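Local structure of L-glyceraldehyde 3-phosphate reductase (Clostridium beijerinckii, 6HG6) at residues 83-86 with 87-90; 121-124 with 125-128; 144-147 with 148-152. The protein binds NADPH and, as an aldo-keto reductase, probably uses it to reduce aldehydes such as furfural to alcohols. All blocks are in the same frame, centred on the assembly; numbering follows the deposited sequence. Where two conformers were deposited one is given.

Contact 1. Residues 83-86 with 87-90; sequences DDLA and TYRD
Leu85 and Tyr88, three residues apart where helix 72-85 runs on into 3-10 winding, join through backbone and side chain alike. Two i-to-i+3 hydrogen bonds make the turn. Tyr88 N reaches Leu85 O at 2.8 Å, and Arg89 N reaches Ala86 O at 3.0 Å.

The apolar part is small. Leu85 CD2 lies 4.2 Å from Tyr88 CD2, the two side chains crossing at about a right angle. Tyr88 CG stands anti to its own carbonyl carbon (chi1 -59°), which brings the ring back beside the preceding turn, with Leu85 O at the ring edge. The CG2 methyl of Thr87 lies 4.0 Å above the plane of the Tyr88 ring, over its centre. Ala86, small and exposed, suits the outside of the bend.

The polar ends find partners beyond the turn: Tyr88 OH is hydrogen-bonded to Ala5 N, while Arg89 makes a salt bridge to Asp133 and a hydrogen bond to Tyr131 O.

Phe53 of helix 42-54 meets the Tyr88 ring, Tyr3 of the N-terminal segment touches both Leu85 and Tyr88, and Arg89 carries the turn across to strand 132-137, just before the chain enters strand 93-98.

Contact 2. Residues 121-124 with 125-128; sequences DQSL and KRMG. With EDO (1,2-ethanediol), chain J.
Gln122 and Arg126 run side by side, one helical turn apart, and form the tight part of the contact. Arg126 NH1 gives Gln122 OE1 a nearly straight bond of 3.1 Å (168° at the hydrogen) within the guanidinium plane, although the amide is turned 89° against that plane. A bend at chi3 (-62°) folds the arginine back, so that Gln122 O lies 3.9 Å above the guanidinium plane, over its centre. Water 1 joins Gln122 OE1 to Arg126 NH2, which also makes a salt bridge to Glu74; the group is thus fixed in rotation.

Leu124 and Met127 form the buried face and touch Val132 of strand 132-137; apolar residues suit a helix face packed against the outside of the barrel. Ser123 is small enough for this interior, and its OG is hydrogen-bonded to Glu74. Here helix 113-127 of the beta-alpha-beta unit ends in a Schellman motif: Gly128, with positive phi, turns the chain, Leu129 N pairs with Leu124 O, and Gly128 N bonds Lys125 O weakly at 3.3 Å.

On the exposed side there is little beyond the backbone bond from Lys125 N to Asp121 O, 3.1 Å long. The lysine chain leads away, while Asp121 OD1 forms a salt bridge to Lys161.

Contact 3. Residues 144-147 with 148-152; sequences TPLE and ESMMA
The carboxylate of Glu148 has the Thr144 methyl over one face: CG2 sits 3.9 Å from Glu148 CD, the two side chains crossing at about a right angle. Pro145 CD approaches from that same side, nearer the OE1 end, at 4.2 Å from Glu148 OE1, while OE2 is hydrogen-bonded to Arg113 N. An extended chain with CG anti to the backbone N (chi1 177°) carries the carboxylate back across the Thr144 methyl, beside the loop that leads into the helix.

This is the N-terminal end of helix 146-158, the helix between strands 132-137 and 162-168 of the TIM barrel. Pro145 occupies the N-cap, a position whose N-H makes no helical hydrogen bond, so proline is tolerated, and its O accepts Glu148 N at 3.0 Å and, weakly, Ser149 N. An acidic residue suits the first turn, where Glu148 would probably be favoured by the helix dipole.

On the side facing helix 172-184, Leu146 CD1 packs 3.8 Å from Met150 CG. The methionine bends at chi2 (-53°) and chi3, and its flexible chain also touches Ile181 and Leu182 of helix 172-184 and His137 of strand 132-137. Met150 N bonds Leu146 O at 2.9 Å.

Ser149 is buried yet polar; its hydroxyl is bonded to Gly111 O, and Thr144 OG1 to Asp141. Water 2 connects the turn, donating to Thr144 O and, at 2.7 Å, to Ser149 OG.

How the contacts relate
From the N terminus the chain meets contact 1, then contact 2, then contact 3, strictly in series: none nests in or crosses another, and each closes only a local turn. Contact 1 lies at the C-terminal end of helix 72-85, ahead of strand 93-98; contact 2 ends the next helix ahead of strand 132-137; contact 3 starts the helix after that strand. Contacts 1 and 2 lie about 16 Å apart between centres, contacts 2 and 3 about 22 Å, and none touch. They are nevertheless tied through shared neighbours: strand 132-137 receives side chains from all three, helix 72-85 supplies Glu74 to contact 2, and helix 113-127 supplies Ile116 to contact 3.

Contact 1. Residues 83-86 with 87-90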
loop_
_atom_site.group_PDB
_atom_site.type_symbol
_atom_site.label_atom_id
_atom_site.label_comp_id
_atom_site.label_asym_id
_atom_site.label_seq_id
_atom_site.Cartn_x
_atom_site.Cartn_y
_atom_site.Cartn_z
ATOM N N ASP A 83 14.184 15.947 9.524
ATOM C CA ASP A 83 15.596 15.739 9.877
ATOM C C ASP A 83 16.439 15.338 8.663
ATOM O O ASP A 83 17.620 15.673 8.653
ATOM C CB ASP A 83 15.713 14.643 10.931
ATOM C CG ASP A 83 15.230 15.040 12.319
ATOM O OD1 ASP A 83 14.840 16.233 12.489
ATOM O OD2 ASP A 83 15.271 14.132 13.240
ATOM N N ASP A 84 15.877 14.615 7.704
ATOM C CA ASP A 84 16.720 14.019 6.643
ATOM C C ASP A 84 16.032 13.902 5.287
ATOM O O ASP A 84 16.754 14.000 4.294
ATOM C CB ASP A 84 17.143 12.617 7.066
ATOM C CG ASP A 84 18.210 12.622 8.155
ATOM O OD1 ASP A 84 19.425 12.948 7.821
ATOM O OD2 ASP A 84 17.825 12.353 9.348
ATOM N N LEU A 85 14.760 13.548 5.222
ATOM C CA LEU A 85 14.167 13.192 3.906
ATOM C C LEU A 85 13.506 14.374 3.199
ATOM O O LEU A 85 13.244 14.201 1.994
ATOM C CB LEU A 85 13.125 12.096 4.075
ATOM C CG LEU A 85 13.608 10.666 4.145
ATOM C CD1 LEU A 85 12.382 9.762 4.043
ATOM C CD2 LEU A 85 14.620 10.354 3.055
ATOM N N ALA A 86 13.230 15.495 3.881
ATOM C CA ALA A 86 12.553 16.666 3.257
ATOM C C ALA A 86 13.340 17.097 2.007
ATOM O O ALA A 86 12.698 17.566 1.052
ATOM C CB ALA A 86 12.405 17.814 4.232
ATOM N N THR A 87 14.657 16.948 2.023
ATOM C CA THR A 87 15.569 17.238 0.898
ATOM C C THR A 87 15.058 16.546 -0.383
ATOM O O THR A 87 15.258 17.051 -1.526
ATOM C CB THR A 87 16.944 16.663 1.255
ATOM O OG1 THR A 87 17.339 17.309 2.472
ATOM C CG2 THR A 87 17.993 16.838 0.183
ATOM N N TYR A 88 14.487 15.364 -0.224
ATOM C CA TYR A 88 14.060 14.479 -1.327
ATOM C C TYR A 88 12.558 14.482 -1.493
ATOM O O TYR A 88 12.032 13.562 -2.143
ATOM C CB TYR A 88 14.554 13.059 -1.031
ATOM C CG TYR A 88 16.046 12.990 -0.887
ATOM C CD1 TYR A 88 16.880 13.049 -1.990
ATOM C CD2 TYR A 88 16.645 12.848 0.361
ATOM C CE1 TYR A 88 18.261 12.975 -1.861
ATOM C CE2 TYR A 88 18.024 12.778 0.506
ATOM C CZ TYR A 88 18.841 12.844 -0.599
ATOM O OH TYR A 88 20.208 12.757 -0.452
ATOM N N ARG A 89 11.855 15.443 -0.911
ATOM C CA ARG A 89 10.373 15.344 -0.892
ATOM C C ARG A 89 9.798 15.267 -2.310
ATOM O O ARG A 89 8.775 14.552 -2.502
ATOM C CB ARG A 89 9.738 16.467 -0.073
ATOM C CG ARG A 89 8.266 16.251 0.218
ATOM C CD ARG A 89 7.420 16.923 -0.816
ATOM N NE ARG A 89 6.007 16.602 -0.568
ATOM C CZ ARG A 89 5.381 15.493 -0.964
ATOM N NH1 ARG A 89 6.030 14.532 -1.599
ATOM N NH2 ARG A 89 4.097 15.324 -0.704
ATOM N N ASP A 90 10.419 15.937 -3.281
ATOM C CA ASP A 90 9.839 15.935 -4.648
ATOM C C ASP A 90 10.156 14.615 -5.377
ATOM O O ASP A 90 9.713 14.435 -6.489
ATOM C CB ASP A 90 10.271 17.189 -5.386
ATOM C CG ASP A 90 9.617 18.441 -4.842
ATOM O OD1 ASP A 90 8.670 18.341 -4.059
ATOM O OD2 ASP A 90 10.103 19.536 -5.218
#

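Contact 2. Residues 121-124 with 125-128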
loop_
_atom_site.group_PDB
_atom_site.type_symbol
_atom_site.label_atom_id
_atom_site.label_comp_id
_atom_site.label_asym_id
_atom_site.label_seq_id
_atom_site.Cartn_x
_atom_site.Cartn_y
_atom_site.Cartn_z
ATOM N N ASP A 121 -6.263 17.812 7.510
ATOM C CA ASP A 121 -5.528 18.919 8.131
ATOM C C ASP A 121 -4.633 18.390 9.257
ATOM O O ASP A 121 -3.470 18.861 9.403
ATOM C CB ASP A 121 -6.512 19.966 8.637
ATOM C CG ASP A 121 -7.133 20.843 7.575
ATOM O OD1 ASP A 121 -6.663 20.747 6.414
ATOM O OD2 ASP A 121 -8.119 21.615 7.923
ATOM N N GLN A 122 -5.160 17.495 10.076
ATOM C CA GLN A 122 -4.347 16.908 11.175
ATOM C C GLN A 122 -3.147 16.166 10.580
ATOM O O GLN A 122 -2.037 16.344 11.131
ATOM C CB GLN A 122 -5.111 15.916 12.030
ATOM C CG GLN A 122 -6.211 16.492 12.905
ATOM C CD GLN A 122 -6.838 15.411 13.770
ATOM O OE1 GLN A 122 -6.395 14.228 13.831
ATOM N NE2 GLN A 122 -7.852 15.813 14.540
ATOM N N SER A 123 -3.371 15.358 9.516
ATOM C CA SER A 123 -2.284 14.567 8.868
ATOM C C SER A 123 -1.189 15.479 8.339
ATOM O O SER A 123 -0.005 15.201 8.553
ATOM C CB SER A 123 -2.808 13.724 7.765
ATOM O OG SER A 123 -3.588 12.675 8.310
ATOM N N LEU A 124 -1.567 16.566 7.686
ATOM C CA LEU A 124 -0.568 17.486 7.122
ATOM C C LEU A 124 0.234 18.130 8.245
ATOM O O LEU A 124 1.471 18.318 8.072
ATOM C CB LEU A 124 -1.263 18.522 6.250
ATOM C CG LEU A 124 -1.938 17.960 5.000
ATOM C CD1 LEU A 124 -2.701 19.091 4.282
ATOM C CD2 LEU A 124 -0.899 17.330 4.063
ATOM N N LYS A 125 -0.418 18.417 9.367
ATOM C CA LYS A 125 0.260 19.069 10.513
ATOM C C LYS A 125 1.240 18.071 11.135
ATOM O O LYS A 125 2.377 18.437 11.374
ATOM C CB LYS A 125 -0.766 19.600 11.506
ATOM C CG LYS A 125 -0.161 20.312 12.705
ATOM C CD LYS A 125 -1.210 20.869 13.635
ATOM C CE LYS A 125 -0.653 21.211 15.006
ATOM N NZ LYS A 125 0.164 22.438 14.934
ATOM N N ARG A 126 0.817 16.829 11.330
ATOM C CA ARG A 126 1.685 15.782 11.935
ATOM C C ARG A 126 2.884 15.479 11.023
ATOM O O ARG A 126 3.995 15.349 11.509
ATOM C CB ARG A 126 0.876 14.511 12.174
ATOM C CG ARG A 126 0.041 14.582 13.442
ATOM C CD ARG A 126 -0.554 13.239 13.855
ATOM N NE ARG A 126 -1.438 12.781 12.829
ATOM C CZ ARG A 126 -2.771 12.925 12.830
ATOM N NH1 ARG A 126 -3.387 13.493 13.848
ATOM N NH2 ARG A 126 -3.460 12.531 11.777
ATOM N N MET A 127 2.672 15.468 9.716
ATOM C CA MET A 127 3.779 15.125 8.778
ATOM C C MET A 127 4.590 16.365 8.387
ATOM O O MET A 127 5.681 16.196 7.799
ATOM C CB MET A 127 3.260 14.420 7.535
ATOM C CG MET A 127 2.731 13.031 7.889
ATOM S SD MET A 127 2.440 12.024 6.430
ATOM C CE MET A 127 0.815 12.593 5.937
ATOM N N GLY A 128 4.121 17.569 8.712
ATOM C CA GLY A 128 4.811 18.810 8.342
ATOM C C GLY A 128 4.802 19.028 6.834
ATOM O O GLY A 128 5.791 19.556 6.327
HETATM C C1 EDO J . -10.161 22.244 6.111
HETATM O O1 EDO J . -9.152 23.244 6.167
HETATM C C2 EDO J . -11.178 22.494 5.083
HETATM O O2 EDO J . -12.188 23.403 5.505
HETATM O O HOH W 1 -6.328 12.469 11.701
#

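Contact 3. Residues 144-147 with 148-152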
loop_
_atom_site.group_PDB
_atom_site.type_symbol
_atom_site.label_atom_id
_atom_site.label_comp_id
_atom_site.label_asym_id
_atom_site.label_seq_id
_atom_site.Cartn_x
_atom_site.Cartn_y
_atom_site.Cartn_z
ATOM N N THR A 144 -22.883 6.952 4.473
ATOM C CA THR A 144 -22.660 8.340 3.965
ATOM C C THR A 144 -22.840 8.279 2.457
ATOM O O THR A 144 -22.287 7.382 1.817
ATOM C CB THR A 144 -21.258 8.863 4.262
ATOM O OG1 THR A 144 -21.064 8.903 5.676
ATOM C CG2 THR A 144 -20.988 10.251 3.704
ATOM N N PRO A 145 -23.544 9.236 1.825
ATOM C CA PRO A 145 -23.648 9.230 0.368
ATOM C C PRO A 145 -22.236 9.253 -0.221
ATOM O O PRO A 145 -21.341 9.979 0.237
ATOM C CB PRO A 145 -24.470 10.489 0.030
ATOM C CG PRO A 145 -25.187 10.809 1.301
ATOM C CD PRO A 145 -24.260 10.373 2.425
ATOM N N LEU A 146 -22.012 8.394 -1.214
ATOM C CA LEU A 146 -20.696 8.321 -1.853
ATOM C C LEU A 146 -20.306 9.705 -2.385
ATOM O O LEU A 146 -19.146 10.067 -2.289
ATOM C CB LEU A 146 -20.760 7.288 -2.976
ATOM C CG LEU A 146 -19.432 7.039 -3.683
ATOM C CD1 LEU A 146 -18.329 6.596 -2.736
ATOM C CD2 LEU A 146 -19.625 5.988 -4.767
ATOM N N GLU A 147 -21.284 10.457 -2.877
ATOM C CA GLU A 147 -21.076 11.832 -3.409
ATOM C C GLU A 147 -20.428 12.743 -2.347
ATOM O O GLU A 147 -19.641 13.638 -2.719
ATOM C CB GLU A 147 -22.432 12.356 -3.876
ATOM C CG GLU A 147 -23.059 11.569 -5.032
ATOM C CD GLU A 147 -23.725 10.205 -4.808
ATOM O OE1 GLU A 147 -23.933 9.780 -3.633
ATOM O OE2 GLU A 147 -24.059 9.562 -5.873
ATOM N N GLU A 148 -20.774 12.572 -1.069
ATOM C CA GLU A 148 -20.210 13.383 0.039
ATOM C C GLU A 148 -18.757 13.011 0.258
ATOM O O GLU A 148 -17.932 13.927 0.385
ATOM C CB GLU A 148 -21.034 13.289 1.320
ATOM C CG GLU A 148 -20.399 14.071 2.455
ATOM C CD GLU A 148 -21.243 14.159 3.731
ATOM O OE1 GLU A 148 -22.484 13.925 3.678
ATOM O OE2 GLU A 148 -20.655 14.468 4.777
ATOM N N SER A 149 -18.428 11.722 0.361
ATOM C CA SER A 149 -17.045 11.266 0.605
ATOM C C SER A 149 -16.148 11.646 -0.582
ATOM O O SER A 149 -15.033 12.140 -0.383
ATOM C CB SER A 149 -17.001 9.775 0.893
ATOM O OG SER A 149 -17.921 9.425 1.908
ATOM N N MET A 150 -16.651 11.479 -1.790
ATOM C CA MET A 150 -15.849 11.768 -3.001
ATOM C C MET A 150 -15.679 13.292 -3.152
ATOM O O MET A 150 -14.569 13.731 -3.496
ATOM C CB MET A 150 -16.489 11.145 -4.248
ATOM C CG MET A 150 -16.483 9.597 -4.235
ATOM S SD MET A 150 -14.864 8.827 -3.935
ATOM C CE MET A 150 -14.888 8.550 -2.160
ATOM N N MET A 151 -16.692 14.074 -2.841
ATOM C CA MET A 151 -16.560 15.560 -2.901
ATOM C C MET A 151 -15.537 16.025 -1.862
ATOM O O MET A 151 -14.867 17.037 -2.102
ATOM C CB MET A 151 -17.915 16.249 -2.718
ATOM C CG MET A 151 -18.759 16.153 -3.955
ATOM S SD MET A 151 -20.359 17.013 -3.802
ATOM C CE MET A 151 -19.671 18.656 -3.592
ATOM N N ALA A 152 -15.398 15.318 -0.739
ATOM C CA ALA A 152 -14.379 15.630 0.277
ATOM C C ALA A 152 -12.991 15.392 -0.322
ATOM O O ALA A 152 -12.113 16.247 -0.140
ATOM C CB ALA A 152 -14.620 14.820 1.548
HETATM O O HOH W 2 -19.268 7.215 1.286
#